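Local structure of alkyl hydroperoxide reductase AhpD (Legionella pneumophila, 5DIK) at residues H15-I20 and I73-Q78; A44-K47 and D52-T55; A66-G71 and L106-E111; T79-Q84 and E114-F119. The protein probably reduces peroxides as an alkylhydroperoxidase of the carboxymuconolactone decarboxylase family, with a possible part in the antioxidative response of the bacterium. One frame throughout, in Å; residues are numbered along the deposited sequence.

In the fold
Three of the four contacts use helix 70-82, which meets helix 12-30 in contact 1 and helix 102-120 in contacts 3 and 4. Contact 1 is the buried one; it touches contact 3, with Ile20 CD1 3.7 Å from Gly71 CA, and contact 4, with Gly74 O 3.3 Å from Phe119 CE2. Contacts 3 and 4 are partly buried. Contact 2 is at the surface, across the centre of the chain from contacts 1 and 3, and reaches contact 4 through Leu83. Methyl groups and rings carry contacts 1 and 4, contact 3 sets an aliphatic glutamine stem on a tyrosine, and contact 2 is joined by one weak lysine-to-carbonyl bond beside a helix N-cap.

Contact 1 (H15-I20 and I73-Q78); sequences HITKDI and IGFHSQ
Thr17 of helix 12-30 lays its methyl on the ring of Phe75 in a CH-pi contact where two helices of this all-helical AhpD-like fold cross. The axes of the two segments approach to 9.2 Å at a crossing angle of -105°, with Thr17 nearest Gly74. Thr17 CG2 stands 3.8 Å from the centroid of the Phe75 ring and only 2° off its normal, over the middle of one face. The first torsion of Thr17 (chi1 53°) sets OG1 between the backbone N and the carbonyl carbon; OG1 bonds back to Phe13 O in its own helix, leaving the methyl to face the ring. Thr17 CG2 also packs 3.7 Å from Gly74 C, an approach made possible by the lack of a side chain on the glycine. Ile20, one turn on, comes to the rim of the ring, close to its plane, with Ile20 CG2 3.8 Å from Phe75 CE2. Met107 of a second subunit also packs on Phe75, and Ala110 of that subunit on Ile20, so the crossing borders an interface. At the far end of the ring, Phe75 CZ lies 3.4 Å from Thr17 O.

Contact 2 (A44-K47 and D52-T55); sequences AATK and DKKT
Lys53 reaches back from the first turn of helix 53-66 to the end of helix 32-46 and folds round Thr46 O, the tight part of this contact. Lys53 CG and Lys53 NZ both come to 3.4 Å from Thr46 O. The chain runs extended through chi2 and chi3 and then bends at chi4 (-63°), which brings the ammonium round to the carbonyl. The Lys53 NZ to Thr46 O hydrogen bond is weak. Looser still is the approach to the backbone beyond, where Lys53 NZ is 4.0 Å from Lys47 CA. The setting is the loop that joins two successive helices of the AhpD-like fold: Lys47 is the first residue to leave helical angles, and Asp52 is the N-cap of the next helix. Asp52 OD1 takes Thr55 N nearly along its C-O axis, with a length of 2.9 Å and an N-H...O angle of 161°. The hydroxyl Thr55 OG1 meets the same oxygen from above the carboxylate plane, so two donors grip one oxygen. In contrast with this firm capping, the facing residues bury just 110 Å² between the segments, and each keeps some exposure. Thr46 OG1 bonds back to Ala42 O, and Thr46 packs on Met96 of a third subunit.

Contact 3 (A66-G71 and L106-E111); sequences AKQCPG and LMYAAE
Gln68 and Tyr108 meet through a CH-pi contact, the aliphatic stem of the glutamine crossing one face of the phenol ring at about a right angle. Gln68 CB lies over that face, offset toward the rim, 3.6 Å from the centroid of the Tyr108 ring and 16° off its normal, and Gln68 CG approaches Tyr108 CD2 to 3.5 Å. Beyond CG the glutamine is extended (chi2 179°), and its amide plane stands 9° from that of the ring. The apolar packing is looser: Pro70 CG sits at the ring edge, 4.5 Å from Tyr108 CE1. No hydrogen bond crosses the segments. Glu111 OE1 rests 3.9 Å from Pro70 CB and is buried with no partner in the model; Glu111 OE2 has a weak, long ion pair with Lys12. Gln68 NE2 bonds to Lys67 O of a fifth subunit. On the backbone, Gln68 has positive phi in a Schellman motif and Cys69 is the next N-cap, so one helix ends and another starts. Cys69 is disulfide-bonded to Cys72, consistent with the CXXC redox pair of AhpD-like peroxidases. The contact sets the junction of helices 53-66 and 70-82 against helix 102-120, whose Leu106 and Ala109 touch helix 87-99.

Contact 4 (T79-Q84 and E114-F119); sequences TLVKLQ and EAFEEF
Val81 and Phe119 come nearest across the two backbones, their CA atoms 6.8 Å apart, where the last turns of helix 70-82 run beside the end part of helix 102-120. The first of these helices closes in a Schellman motif, with Gln84 at positive phi and Gln84 N bonded to Val81 O at 3.0 Å. Val81 carries most of the side-chain contact, and its two methyls meet different atoms. Val81 CG2 faces Phe116, lying 3.8 Å from Phe116 CE1 in an oblique approach to the ring. It also meets the base of Phe119, with Val81 CG2 to Phe119 CB at 4.1 Å. Val81 CG1 turns to the backbone instead and rests 3.6 Å from Phe119 O. Phe116 reaches this valine because its CG is anti to the backbone N (chi1 -173°), which carries the ring across to helix 70-82. Leu80 meets the same ring at its edge, near the plane, with Leu80 CB 4.3 Å from Phe116 CE1. Phe119 behaves differently: its CB faces the other segment, but the ring leads away to pack on Ser77 and Gln78. No hydrogen bond joins the segments; the contact is mainly apolar packing, with one methyl against a backbone carbonyl. Around it, Leu90 of helix 87-99 touches both Leu80 and Phe116, Leu58 of helix 53-66 packs on Leu80, and Phe13 of helix 12-30 lies against Phe119.

Contact 1 (H15-I20 and I73-Q78)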
loop_
_atom_site.group_PDB
_atom_site.type_symbol
_atom_site.label_atom_id
_atom_site.label_comp_id
_atom_site.label_asym_id
_atom_site.label_seq_id
_atom_site.Cartn_x
_atom_site.Cartn_y
_atom_site.Cartn_z
ATOM N N HIS A 15 -0.447 -8.196 -24.170
ATOM C CA HIS A 15 -1.843 -8.512 -23.913
ATOM C C HIS A 15 -2.405 -7.643 -22.763
ATOM O O HIS A 15 -3.508 -7.097 -22.858
ATOM C CB HIS A 15 -1.958 -10.030 -23.674
ATOM C CG HIS A 15 -3.344 -10.526 -23.406
ATOM N ND1 HIS A 15 -3.806 -10.802 -22.132
ATOM C CD2 HIS A 15 -4.360 -10.841 -24.247
ATOM C CE1 HIS A 15 -5.051 -11.239 -22.200
ATOM N NE2 HIS A 15 -5.414 -11.268 -23.471
ATOM N N ILE A 16 -1.627 -7.482 -21.699
ATOM C CA ILE A 16 -2.098 -6.694 -20.542
ATOM C C ILE A 16 -2.330 -5.247 -20.975
ATOM O O ILE A 16 -3.392 -4.691 -20.716
ATOM C CB ILE A 16 -1.103 -6.781 -19.356
ATOM C CG1 ILE A 16 -1.156 -8.164 -18.729
ATOM C CG2 ILE A 16 -1.413 -5.714 -18.306
ATOM C CD1 ILE A 16 -0.043 -8.454 -17.752
ATOM N N THR A 17 -1.368 -4.652 -21.675
ATOM C CA THR A 17 -1.458 -3.244 -22.075
ATOM C C THR A 17 -2.533 -3.017 -23.121
ATOM O O THR A 17 -3.276 -2.039 -23.067
ATOM C CB THR A 17 -0.110 -2.693 -22.583
ATOM O OG1 THR A 17 0.424 -3.539 -23.620
ATOM C CG2 THR A 17 0.886 -2.624 -21.429
ATOM N N LYS A 18 -2.651 -3.933 -24.081
ATOM C CA LYS A 18 -3.724 -3.805 -25.083
ATOM C C LYS A 18 -5.119 -3.881 -24.456
ATOM O O LYS A 18 -5.992 -3.126 -24.834
ATOM C CB LYS A 18 -3.562 -4.855 -26.211
ATOM C CG LYS A 18 -2.421 -4.489 -27.152
ATOM C CD LYS A 18 -2.121 -5.582 -28.175
ATOM C CE LYS A 18 -3.086 -5.506 -29.343
ATOM N NZ LYS A 18 -2.775 -6.532 -30.390
ATOM N N ASP A 19 -5.320 -4.811 -23.529
ATOM C CA ASP A 19 -6.601 -4.945 -22.837
ATOM C C ASP A 19 -6.933 -3.696 -22.015
ATOM O O ASP A 19 -8.083 -3.274 -21.975
ATOM C CB ASP A 19 -6.639 -6.203 -21.978
ATOM C CG ASP A 19 -6.798 -7.476 -22.819
ATOM O OD1 ASP A 19 -6.977 -7.352 -24.059
ATOM O OD2 ASP A 19 -6.708 -8.587 -22.254
ATOM N N ILE A 20 -5.933 -3.084 -21.394
ATOM C CA ILE A 20 -6.179 -1.834 -20.671
ATOM C C ILE A 20 -6.503 -0.708 -21.660
ATOM O O ILE A 20 -7.438 0.070 -21.454
ATOM C CB ILE A 20 -4.990 -1.476 -19.762
ATOM C CG1 ILE A 20 -4.926 -2.463 -18.591
ATOM C CG2 ILE A 20 -5.101 -0.030 -19.299
ATOM C CD1 ILE A 20 -3.584 -2.519 -17.866
ATOM N N ILE A 73 3.673 -1.425 -15.109
ATOM C CA ILE A 73 4.983 -2.020 -15.472
ATOM C C ILE A 73 5.063 -2.208 -17.007
ATOM O O ILE A 73 6.073 -1.855 -17.642
ATOM C CB ILE A 73 5.238 -3.336 -14.709
ATOM C CG1 ILE A 73 5.562 -3.010 -13.249
ATOM C CG2 ILE A 73 6.428 -4.111 -15.301
ATOM C CD1 ILE A 73 5.532 -4.224 -12.338
ATOM N N GLY A 74 3.985 -2.713 -17.583
ATOM C CA GLY A 74 3.900 -2.916 -19.019
ATOM C C GLY A 74 4.039 -1.633 -19.813
ATOM O O GLY A 74 4.877 -1.535 -20.708
ATOM N N PHE A 75 3.230 -0.632 -19.478
ATOM C CA PHE A 75 3.290 0.630 -20.185
ATOM C C PHE A 75 4.611 1.346 -20.049
ATOM O O PHE A 75 5.136 1.849 -21.051
ATOM C CB PHE A 75 2.146 1.584 -19.794
ATOM C CG PHE A 75 0.811 1.209 -20.387
ATOM C CD1 PHE A 75 0.570 1.339 -21.763
ATOM C CD2 PHE A 75 -0.231 0.767 -19.581
ATOM C CE1 PHE A 75 -0.665 0.982 -22.322
ATOM C CE2 PHE A 75 -1.463 0.405 -20.131
ATOM C CZ PHE A 75 -1.692 0.535 -21.506
ATOM N N HIS A 76 5.146 1.437 -18.821
ATOM C CA HIS A 76 6.405 2.134 -18.632
ATOM C C HIS A 76 7.607 1.393 -19.242
ATOM O O HIS A 76 8.540 2.048 -19.701
ATOM C CB HIS A 76 6.611 2.500 -17.157
ATOM C CG HIS A 76 5.581 3.469 -16.676
ATOM N ND1 HIS A 76 5.392 4.701 -17.274
ATOM C CD2 HIS A 76 4.619 3.358 -15.741
ATOM C CE1 HIS A 76 4.380 5.324 -16.700
ATOM N NE2 HIS A 76 3.902 4.540 -15.752
ATOM N N SER A 77 7.555 0.060 -19.287
ATOM C CA SER A 77 8.553 -0.752 -20.031
ATOM C C SER A 77 8.610 -0.390 -21.504
ATOM O O SER A 77 9.675 -0.196 -22.091
ATOM C CB SER A 77 8.185 -2.233 -19.950
ATOM O OG SER A 77 8.680 -2.717 -18.746
ATOM N N GLN A 78 7.434 -0.324 -22.091
ATOM C CA GLN A 78 7.277 0.011 -23.496
ATOM C C GLN A 78 7.838 1.400 -23.803
ATOM O O GLN A 78 8.593 1.593 -24.765
ATOM C CB GLN A 78 5.799 -0.111 -23.844
ATOM C CG GLN A 78 5.436 0.103 -25.276
ATOM C CD GLN A 78 3.957 -0.146 -25.494
ATOM O OE1 GLN A 78 3.109 0.353 -24.750
ATOM N NE2 GLN A 78 3.635 -0.944 -26.511
#

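Contact 2 (A44-K47 and D52-T55)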
loop_
_atom_site.group_PDB
_atom_site.type_symbol
_atom_site.label_atom_id
_atom_site.label_comp_id
_atom_site.label_asym_id
_atom_site.label_seq_id
_atom_site.Cartn_x
_atom_site.Cartn_y
_atom_site.Cartn_z
ATOM N N ALA A 44 2.507 17.220 -18.014
ATOM C CA ALA A 44 3.257 18.149 -17.180
ATOM C C ALA A 44 4.299 17.401 -16.364
ATOM O O ALA A 44 5.425 17.871 -16.242
ATOM C CB ALA A 44 2.349 18.915 -16.252
ATOM N N ALA A 45 3.950 16.218 -15.854
ATOM C CA ALA A 45 4.877 15.445 -15.048
ATOM C C ALA A 45 6.054 14.880 -15.829
ATOM O O ALA A 45 7.170 14.824 -15.297
ATOM C CB ALA A 45 4.146 14.314 -14.339
ATOM N N THR A 46 5.811 14.431 -17.060
ATOM C CA THR A 46 6.817 13.704 -17.852
ATOM C C THR A 46 7.597 14.545 -18.864
ATOM O O THR A 46 8.507 14.030 -19.499
ATOM C CB THR A 46 6.170 12.565 -18.653
ATOM O OG1 THR A 46 5.131 13.127 -19.461
ATOM C CG2 THR A 46 5.593 11.510 -17.715
ATOM N N LYS A 47 7.282 15.813 -18.975
ATOM C CA LYS A 47 7.986 16.664 -19.946
ATOM C C LYS A 47 9.466 16.841 -19.589
ATOM O O LYS A 47 9.867 16.807 -18.408
ATOM C CB LYS A 47 7.320 18.024 -20.064
ATOM C CG LYS A 47 7.495 18.932 -18.862
ATOM C CD LYS A 47 6.735 20.245 -19.060
ATOM C CE LYS A 47 6.450 20.939 -17.731
ATOM N NZ LYS A 47 7.709 21.290 -17.008
ATOM N N ASP A 52 15.644 14.563 -17.804
ATOM C CA ASP A 52 15.142 14.256 -19.157
ATOM C C ASP A 52 14.025 13.194 -19.105
ATOM O O ASP A 52 13.760 12.608 -18.055
ATOM C CB ASP A 52 16.254 13.925 -20.150
ATOM C CG ASP A 52 17.020 12.667 -19.810
ATOM O OD1 ASP A 52 16.555 11.808 -19.029
ATOM O OD2 ASP A 52 18.151 12.557 -20.314
ATOM N N LYS A 53 13.332 13.016 -20.209
ATOM C CA LYS A 53 12.176 12.135 -20.248
ATOM C C LYS A 53 12.561 10.714 -19.868
ATOM O O LYS A 53 11.825 10.056 -19.161
ATOM C CB LYS A 53 11.544 12.100 -21.628
ATOM C CG LYS A 53 10.734 13.318 -21.999
ATOM C CD LYS A 53 10.139 13.118 -23.397
ATOM C CE LYS A 53 9.017 14.098 -23.704
ATOM N NZ LYS A 53 7.841 13.934 -22.806
ATOM N N LYS A 54 13.716 10.239 -20.330
ATOM C CA LYS A 54 14.145 8.872 -19.991
ATOM C C LYS A 54 14.327 8.698 -18.475
ATOM O O LYS A 54 13.918 7.693 -17.905
ATOM C CB LYS A 54 15.459 8.535 -20.704
ATOM C CG LYS A 54 16.001 7.142 -20.395
ATOM C CD LYS A 54 17.380 6.963 -21.012
ATOM C CE LYS A 54 18.444 7.693 -20.213
ATOM N NZ LYS A 54 19.700 7.713 -20.996
ATOM N N THR A 55 14.963 9.667 -17.842
ATOM C CA THR A 55 15.153 9.643 -16.397
ATOM C C THR A 55 13.817 9.615 -15.668
ATOM O O THR A 55 13.670 8.867 -14.701
ATOM C CB THR A 55 16.001 10.829 -15.908
ATOM O OG1 THR A 55 17.281 10.768 -16.530
ATOM C CG2 THR A 55 16.213 10.800 -14.392
#

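Contact 3 (A66-G71 and L106-E111)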
loop_
_atom_site.group_PDB
_atom_site.type_symbol
_atom_site.label_atom_id
_atom_site.label_comp_id
_atom_site.label_asym_id
_atom_site.label_seq_id
_atom_site.Cartn_x
_atom_site.Cartn_y
_atom_site.Cartn_z
ATOM N N ALA A 66 7.182 -0.589 -7.196
ATOM C CA ALA A 66 6.821 -0.390 -5.787
ATOM C C ALA A 66 5.327 -0.509 -5.555
ATOM O O ALA A 66 4.921 -1.044 -4.549
ATOM C CB ALA A 66 7.312 0.959 -5.274
ATOM N N LYS A 67 4.519 -0.054 -6.512
ATOM C CA LYS A 67 3.073 -0.166 -6.464
ATOM C C LYS A 67 2.533 -1.535 -6.950
ATOM O O LYS A 67 1.328 -1.749 -6.943
ATOM C CB LYS A 67 2.418 0.928 -7.319
ATOM C CG LYS A 67 2.639 2.358 -6.818
ATOM C CD LYS A 67 1.963 2.609 -5.496
ATOM C CE LYS A 67 0.453 2.827 -5.592
ATOM N NZ LYS A 67 -0.100 2.880 -4.205
ATOM N N GLN A 68 3.415 -2.415 -7.417
ATOM C CA GLN A 68 3.028 -3.784 -7.797
ATOM C C GLN A 68 1.902 -3.773 -8.815
ATOM O O GLN A 68 0.962 -4.537 -8.710
ATOM C CB GLN A 68 2.623 -4.585 -6.539
ATOM C CG GLN A 68 3.715 -4.568 -5.486
ATOM C CD GLN A 68 3.401 -5.319 -4.187
ATOM O OE1 GLN A 68 4.195 -5.269 -3.251
ATOM N NE2 GLN A 68 2.259 -5.993 -4.119
ATOM N N CYS A 69 2.074 -2.938 -9.838
ATOM C CA CYS A 69 1.055 -2.687 -10.815
ATOM C C CYS A 69 1.499 -3.224 -12.205
ATOM O O CYS A 69 2.259 -2.583 -12.893
ATOM C CB CYS A 69 0.775 -1.199 -10.894
ATOM S SG CYS A 69 -0.653 -0.904 -11.958
ATOM N N PRO A 70 1.034 -4.428 -12.579
ATOM C CA PRO A 70 1.488 -5.047 -13.869
ATOM C C PRO A 70 1.183 -4.185 -15.079
ATOM O O PRO A 70 2.021 -4.063 -15.969
ATOM C CB PRO A 70 0.698 -6.363 -13.931
ATOM C CG PRO A 70 0.448 -6.719 -12.511
ATOM C CD PRO A 70 0.174 -5.369 -11.827
ATOM N N GLY A 71 0.041 -3.512 -15.066
ATOM C CA GLY A 71 -0.296 -2.569 -16.110
ATOM C C GLY A 71 0.682 -1.448 -16.277
ATOM O O GLY A 71 1.151 -1.182 -17.400
ATOM N N LEU A 106 11.305 -7.259 -5.205
ATOM C CA LEU A 106 12.109 -8.198 -6.016
ATOM C C LEU A 106 11.235 -9.009 -6.974
ATOM O O LEU A 106 11.603 -9.204 -8.135
ATOM C CB LEU A 106 12.923 -9.105 -5.108
ATOM C CG LEU A 106 13.894 -10.032 -5.821
ATOM C CD1 LEU A 106 14.934 -9.220 -6.582
ATOM C CD2 LEU A 106 14.535 -10.951 -4.795
ATOM N N MET A 107 10.066 -9.451 -6.518
ATOM C CA MET A 107 9.104 -10.173 -7.373
ATOM C C MET A 107 8.591 -9.354 -8.566
ATOM O O MET A 107 8.532 -9.840 -9.706
ATOM C CB MET A 107 7.887 -10.638 -6.579
ATOM C CG MET A 107 8.171 -11.474 -5.349
ATOM S SD MET A 107 8.993 -13.075 -5.672
ATOM C CE MET A 107 10.707 -12.682 -5.498
ATOM N N TYR A 108 8.245 -8.090 -8.327
ATOM C CA TYR A 108 7.834 -7.224 -9.413
ATOM C C TYR A 108 8.989 -6.718 -10.269
ATOM O O TYR A 108 8.786 -6.334 -11.435
ATOM C CB TYR A 108 6.914 -6.080 -8.885
ATOM C CG TYR A 108 5.578 -6.672 -8.537
ATOM C CD1 TYR A 108 4.604 -6.847 -9.502
ATOM C CD2 TYR A 108 5.322 -7.139 -7.240
ATOM C CE1 TYR A 108 3.398 -7.434 -9.204
ATOM C CE2 TYR A 108 4.128 -7.756 -6.939
ATOM C CZ TYR A 108 3.165 -7.896 -7.909
ATOM O OH TYR A 108 1.961 -8.491 -7.590
ATOM N N ALA A 109 10.200 -6.698 -9.720
ATOM C CA ALA A 109 11.358 -6.345 -10.546
ATOM C C ALA A 109 11.531 -7.419 -11.613
ATOM O O ALA A 109 11.885 -7.112 -12.752
ATOM C CB ALA A 109 12.602 -6.206 -9.692
ATOM N N ALA A 110 11.292 -8.671 -11.233
ATOM C CA ALA A 110 11.314 -9.768 -12.192
ATOM C C ALA A 110 10.307 -9.554 -13.302
ATOM O O ALA A 110 10.631 -9.718 -14.476
ATOM C CB ALA A 110 11.078 -11.102 -11.503
ATOM N N GLU A 111 9.097 -9.129 -12.955
ATOM C CA GLU A 111 8.086 -8.783 -13.950
ATOM C C GLU A 111 8.534 -7.639 -14.845
ATOM O O GLU A 111 8.306 -7.670 -16.064
ATOM C CB GLU A 111 6.750 -8.385 -13.279
ATOM C CG GLU A 111 6.054 -9.528 -12.581
ATOM C CD GLU A 111 4.528 -9.408 -12.589
ATOM O OE1 GLU A 111 3.953 -8.405 -13.119
ATOM O OE2 GLU A 111 3.883 -10.343 -12.060
#

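Contact 4 (T79-Q84 and E114-F119)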
loop_
_atom_site.group_PDB
_atom_site.type_symbol
_atom_site.label_atom_id
_atom_site.label_comp_id
_atom_site.label_asym_id
_atom_site.label_seq_id
_atom_site.Cartn_x
_atom_site.Cartn_y
_atom_site.Cartn_z
ATOM N N THR A 79 7.502 2.369 -22.960
ATOM C CA THR A 79 8.044 3.708 -23.100
ATOM C C THR A 79 9.584 3.732 -22.917
ATOM O O THR A 79 10.274 4.447 -23.628
ATOM C CB THR A 79 7.346 4.659 -22.102
ATOM O OG1 THR A 79 5.948 4.618 -22.352
ATOM C CG2 THR A 79 7.807 6.064 -22.269
ATOM N N LEU A 80 10.116 2.987 -21.947
ATOM C CA LEU A 80 11.569 2.963 -21.736
ATOM C C LEU A 80 12.304 2.457 -22.995
ATOM O O LEU A 80 13.350 2.991 -23.366
ATOM C CB LEU A 80 11.949 2.089 -20.566
ATOM C CG LEU A 80 11.712 2.680 -19.178
ATOM C CD1 LEU A 80 12.044 1.596 -18.170
ATOM C CD2 LEU A 80 12.532 3.918 -18.912
ATOM N N VAL A 81 11.742 1.440 -23.633
ATOM C CA VAL A 81 12.308 0.954 -24.903
ATOM C C VAL A 81 12.258 2.062 -25.958
ATOM O O VAL A 81 13.264 2.370 -26.609
ATOM C CB VAL A 81 11.578 -0.290 -25.390
ATOM C CG1 VAL A 81 12.000 -0.651 -26.821
ATOM C CG2 VAL A 81 11.855 -1.432 -24.434
ATOM N N LYS A 82 11.111 2.711 -26.084
ATOM C CA LYS A 82 10.991 3.856 -26.990
ATOM C C LYS A 82 11.993 4.976 -26.711
ATOM O O LYS A 82 12.516 5.582 -27.638
ATOM C CB LYS A 82 9.572 4.408 -26.960
ATOM C CG LYS A 82 9.317 5.461 -28.021
ATOM C CD LYS A 82 7.923 6.042 -27.899
ATOM C CE LYS A 82 7.693 7.089 -28.979
ATOM N NZ LYS A 82 6.285 7.577 -28.963
ATOM N N LEU A 83 12.268 5.257 -25.438
ATOM C CA LEU A 83 13.207 6.310 -25.058
ATOM C C LEU A 83 14.673 5.842 -25.026
ATOM O O LEU A 83 15.526 6.565 -24.555
ATOM C CB LEU A 83 12.818 6.893 -23.700
ATOM C CG LEU A 83 11.510 7.673 -23.674
ATOM C CD1 LEU A 83 11.145 8.066 -22.255
ATOM C CD2 LEU A 83 11.604 8.905 -24.558
ATOM N N GLN A 84 14.928 4.627 -25.505
ATOM C CA GLN A 84 16.257 4.038 -25.592
ATOM C C GLN A 84 16.998 3.926 -24.251
ATOM O O GLN A 84 18.222 4.051 -24.171
ATOM C CB GLN A 84 17.101 4.777 -26.663
ATOM C CG GLN A 84 16.421 4.823 -28.025
ATOM C CD GLN A 84 17.220 5.618 -29.046
ATOM O OE1 GLN A 84 18.350 6.033 -28.791
ATOM N NE2 GLN A 84 16.630 5.847 -30.195
ATOM N N GLU A 114 11.052 -8.926 -17.429
ATOM C CA GLU A 114 10.290 -9.676 -18.433
ATOM C C GLU A 114 9.602 -8.749 -19.432
ATOM O O GLU A 114 9.707 -8.961 -20.642
ATOM C CB GLU A 114 9.268 -10.617 -17.777
ATOM C CG GLU A 114 8.437 -11.433 -18.762
ATOM C CD GLU A 114 7.330 -12.235 -18.091
ATOM O OE1 GLU A 114 7.465 -12.596 -16.910
ATOM O OE2 GLU A 114 6.314 -12.520 -18.753
ATOM N N ALA A 115 8.946 -7.697 -18.936
ATOM C CA ALA A 115 8.288 -6.711 -19.789
ATOM C C ALA A 115 9.249 -5.964 -20.703
ATOM O O ALA A 115 8.990 -5.823 -21.902
ATOM C CB ALA A 115 7.482 -5.704 -18.954
ATOM N N PHE A 116 10.350 -5.491 -20.140
ATOM C CA PHE A 116 11.368 -4.813 -20.907
ATOM C C PHE A 116 11.919 -5.699 -22.030
ATOM O O PHE A 116 12.094 -5.233 -23.152
ATOM C CB PHE A 116 12.503 -4.363 -19.982
ATOM C CG PHE A 116 13.529 -3.510 -20.646
ATOM C CD1 PHE A 116 13.294 -2.162 -20.876
ATOM C CD2 PHE A 116 14.754 -4.054 -21.022
ATOM C CE1 PHE A 116 14.257 -1.365 -21.469
ATOM C CE2 PHE A 116 15.715 -3.267 -21.651
ATOM C CZ PHE A 116 15.472 -1.925 -21.864
ATOM N N GLU A 117 12.167 -6.963 -21.721
ATOM C CA GLU A 117 12.679 -7.901 -22.725
ATOM C C GLU A 117 11.633 -8.152 -23.803
ATOM O O GLU A 117 11.974 -8.205 -24.992
ATOM C CB GLU A 117 13.126 -9.220 -22.083
ATOM C CG GLU A 117 14.426 -9.100 -21.291
ATOM C CD GLU A 117 15.033 -10.440 -20.866
ATOM O OE1 GLU A 117 16.181 -10.424 -20.385
ATOM O OE2 GLU A 117 14.371 -11.502 -20.979
ATOM N N GLU A 118 10.366 -8.314 -23.398
ATOM C CA GLU A 118 9.250 -8.482 -24.338
ATOM C C GLU A 118 9.116 -7.321 -25.314
ATOM O O GLU A 118 8.984 -7.537 -26.526
ATOM C CB GLU A 118 7.927 -8.698 -23.598
ATOM C CG GLU A 118 6.731 -8.790 -24.532
ATOM C CD GLU A 118 5.409 -9.024 -23.844
ATOM O OE1 GLU A 118 5.370 -9.489 -22.656
ATOM O OE2 GLU A 118 4.383 -8.749 -24.504
ATOM N N PHE A 119 9.186 -6.080 -24.833
ATOM C CA PHE A 119 9.038 -4.945 -25.737
ATOM C C PHE A 119 10.319 -4.580 -26.478
ATOM O O PHE A 119 10.280 -3.767 -27.390
ATOM C CB PHE A 119 8.512 -3.712 -24.987
ATOM C CG PHE A 119 7.088 -3.861 -24.547
ATOM C CD1 PHE A 119 6.075 -3.951 -25.484
ATOM C CD2 PHE A 119 6.774 -3.932 -23.204
ATOM C CE1 PHE A 119 4.759 -4.101 -25.092
ATOM C CE2 PHE A 119 5.461 -4.069 -22.793
ATOM C CZ PHE A 119 4.448 -4.150 -23.733
#